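Local atomic coordinates of ribose-phosphate pyrophosphokinase (PDB entry 5MP7), a protein that probably makes phosphoribosyl pyrophosphate (PRPP) by transferring the pyrophosphoryl group of ATP to the 1-hydroxyl of ribose 5-phosphate, with magnesium as cofactor. Residues A[12-16]-A[52-56]. Sequence-based numbering, arbitrary orientation.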
ATOM      1  N   LEU A  12     -65.055 -18.481 -17.764  1.00 34.15           N
ATOM      2  CA  LEU A  12     -64.149 -19.427 -17.118  1.00 35.65           C
ATOM      3  C   LEU A  12     -62.716 -19.064 -17.452  1.00 32.90           C
ATOM      4  O   LEU A  12     -62.356 -18.994 -18.612  1.00 34.35           O
ATOM      5  CB  LEU A  12     -64.459 -20.855 -17.589  1.00 36.75           C
ATOM      6  CG  LEU A  12     -63.988 -22.030 -16.720  1.00 42.00           C
ATOM      7  CD1 LEU A  12     -64.523 -23.351 -17.230  1.00 40.78           C
ATOM      8  CD2 LEU A  12     -62.475 -22.146 -16.677  1.00 48.90           C
ATOM      9  N   MET A  13     -61.896 -18.861 -16.443  1.00 31.24           N
ATOM     10  CA  MET A  13     -60.480 -18.631 -16.653  1.00 31.48           C
ATOM     11  C   MET A  13     -59.639 -19.543 -15.799  1.00 27.98           C
ATOM     12  O   MET A  13     -59.836 -19.698 -14.614  1.00 26.20           O
ATOM     13  CB  MET A  13     -60.106 -17.191 -16.375  1.00 32.92           C
ATOM     14  CG  MET A  13     -60.486 -16.298 -17.518  1.00 38.23           C
ATOM     15  SD  MET A  13     -60.115 -14.568 -17.166  1.00 46.75           S
ATOM     16  CE  MET A  13     -58.449 -14.449 -17.817  1.00 48.66           C
ATOM     17  N   LEU A  14     -58.644 -20.105 -16.434  1.00 29.54           N
ATOM     18  CA  LEU A  14     -57.794 -21.083 -15.842  1.00 28.92           C
ATOM     19  C   LEU A  14     -56.414 -20.443 -15.693  1.00 28.37           C
ATOM     20  O   LEU A  14     -55.832 -19.954 -16.640  1.00 30.16           O
ATOM     21  CB  LEU A  14     -57.815 -22.318 -16.742  1.00 29.91           C
ATOM     22  CG  LEU A  14     -56.875 -23.459 -16.342  1.00 37.12           C
ATOM     23  CD1 LEU A  14     -57.273 -24.173 -15.033  1.00 38.70           C
ATOM     24  CD2 LEU A  14     -56.849 -24.441 -17.498  1.00 37.85           C
ATOM     25  N   PHE A  15     -55.885 -20.487 -14.489  1.00 28.92           N
ATOM     26  CA  PHE A  15     -54.566 -19.977 -14.169  1.00 28.96           C
ATOM     27  C   PHE A  15     -53.723 -21.147 -13.658  1.00 32.29           C
ATOM     28  O   PHE A  15     -54.242 -22.056 -13.029  1.00 34.40           O
ATOM     29  CB  PHE A  15     -54.681 -18.949 -13.071  1.00 27.60           C
ATOM     30  CG  PHE A  15     -55.570 -17.819 -13.429  1.00 29.33           C
ATOM     31  CD1 PHE A  15     -56.940 -17.898 -13.264  1.00 28.43           C
ATOM     32  CD2 PHE A  15     -55.025 -16.667 -13.972  1.00 30.97           C
ATOM     33  CE1 PHE A  15     -57.741 -16.834 -13.654  1.00 29.93           C
ATOM     34  CE2 PHE A  15     -55.810 -15.612 -14.355  1.00 29.35           C
ATOM     35  CZ  PHE A  15     -57.162 -15.691 -14.222  1.00 28.78           C
ATOM     36  N   ALA A  16     -52.429 -21.115 -13.905  1.00 33.08           N
ATOM     37  CA  ALA A  16     -51.567 -22.199 -13.499  1.00 36.50           C
ATOM     38  C   ALA A  16     -50.254 -21.665 -13.011  1.00 36.55           C
ATOM     39  O   ALA A  16     -49.698 -20.737 -13.579  1.00 34.36           O
ATOM     40  CB  ALA A  16     -51.337 -23.150 -14.645  1.00 36.05           C
ATOM     41  N   PHE A  52     -50.621 -10.719 -14.355  1.00 35.26           N
ATOM     42  CA  PHE A  52     -51.513 -11.282 -15.359  1.00 38.64           C
ATOM     43  C   PHE A  52     -51.448 -10.428 -16.606  1.00 40.45           C
ATOM     44  O   PHE A  52     -51.491  -9.213 -16.527  1.00 33.58           O
ATOM     45  CB  PHE A  52     -52.933 -11.410 -14.855  1.00 38.30           C
ATOM     46  CG  PHE A  52     -53.050 -12.328 -13.683  1.00 42.50           C
ATOM     47  CD1 PHE A  52     -52.601 -13.637 -13.764  1.00 40.61           C
ATOM     48  CD2 PHE A  52     -53.615 -11.884 -12.489  1.00 45.85           C
ATOM     49  CE1 PHE A  52     -52.701 -14.481 -12.682  1.00 41.71           C
ATOM     50  CE2 PHE A  52     -53.718 -12.732 -11.402  1.00 42.60           C
ATOM     51  CZ  PHE A  52     -53.247 -14.023 -11.491  1.00 42.09           C
ATOM     52  N   ASP A  53     -51.366 -11.078 -17.762  1.00 42.01           N
ATOM     53  CA  ASP A  53     -51.159 -10.364 -19.018  1.00 46.27           C
ATOM     54  C   ASP A  53     -52.414 -10.231 -19.868  1.00 46.07           C
ATOM     55  O   ASP A  53     -52.337  -9.827 -21.013  1.00 51.40           O
ATOM     56  CB  ASP A  53     -49.985 -10.990 -19.755  1.00 47.89           C
ATOM     57  CG  ASP A  53     -48.647 -10.769 -19.006  1.00 53.42           C
ATOM     58  OD1 ASP A  53     -48.451  -9.715 -18.347  1.00 50.11           O
ATOM     59  OD2 ASP A  53     -47.787 -11.658 -19.065  1.00 62.14           O
ATOM     60  N   GLU A  54     -53.574 -10.512 -19.283  1.00 45.96           N
ATOM     61  CA  GLU A  54     -54.868 -10.167 -19.874  1.00 48.68           C
ATOM     62  C   GLU A  54     -55.833  -9.865 -18.742  1.00 48.45           C
ATOM     63  O   GLU A  54     -55.493 -10.092 -17.563  1.00 51.88           O
ATOM     64  CB  GLU A  54     -55.393 -11.297 -20.778  1.00 55.33           C
ATOM     65  CG  GLU A  54     -55.188 -12.704 -20.233  1.00 63.68           C
ATOM     66  CD  GLU A  54     -55.704 -13.809 -21.167  1.00 70.04           C
ATOM     67  OE1 GLU A  54     -56.929 -13.853 -21.417  1.00 69.22           O
ATOM     68  OE2 GLU A  54     -54.885 -14.654 -21.632  1.00 65.62           O
ATOM     69  N   SER A  55     -57.019  -9.340 -19.078  1.00 43.47           N
ATOM     70  CA  SER A  55     -57.988  -8.933 -18.052  1.00 41.35           C
ATOM     71  C   SER A  55     -58.543 -10.124 -17.289  1.00 36.63           C
ATOM     72  O   SER A  55     -58.781 -11.170 -17.881  1.00 37.60           O
ATOM     73  CB  SER A  55     -59.163  -8.130 -18.626  1.00 41.39           C
ATOM     74  OG  SER A  55     -59.860  -7.450 -17.558  1.00 46.30           O
ATOM     75  N   VAL A  56     -58.716  -9.968 -15.978  1.00 31.87           N
ATOM     76  CA  VAL A  56     -59.314 -11.016 -15.146  1.00 30.88           C
ATOM     77  C   VAL A  56     -60.579 -10.577 -14.432  1.00 29.67           C
ATOM     78  O   VAL A  56     -61.200 -11.342 -13.718  1.00 32.25           O
ATOM     79  CB  VAL A  56     -58.299 -11.542 -14.127  1.00 31.19           C
ATOM     80  CG1 VAL A  56     -57.068 -12.071 -14.839  1.00 33.15           C
ATOM     81  CG2 VAL A  56     -57.889 -10.471 -13.136  1.00 31.39           C
TER
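In the N-terminal, phosphoribosyltransferase-like domain of this PRPP synthase, Phe15 and Met13 on strand 12-16, outermost within this chain in the five-stranded parallel sheet, pack against Phe52, at the end of strand 48-52, and Val56 in the loop that leads on to strand 60-64. The two phenylalanines form an offset edge-to-face pair, the edge of Phe15 turned toward the face of Phe52. Their centroids lie 5.0 Å apart with the planes at 62°, and the tightest approach is Phe15 CD2 to Phe52 CE1 at 3.4 Å. Phe15 CE2 sits over one Phe52 face, displaced toward the rim. Val56 CG1 lies at the Phe15 edge near the ring plane, 3.7 Å from Phe15 CZ, and reaches CE2 as well, an atom that also meets Phe52. Helix 71-87 backs both rings: Leu85 touches each, with Met81 on Phe15 and Ala84 on Phe52. The cluster joins the loop, the sheet and helix 71-87, away from the known substrate and metal sites. Two residues earlier on the strand, Met13 runs extended through chi2 (177°) and then bends at chi3 (91°), which carries its methyl toward the loop backbone. The exposed Glu54 borders this methionine, the two side chains passing in opposite directions. Met13 CE ends 4.1 Å from Val56 CG1 and, closer still, 3.3 Å from Ser55 O.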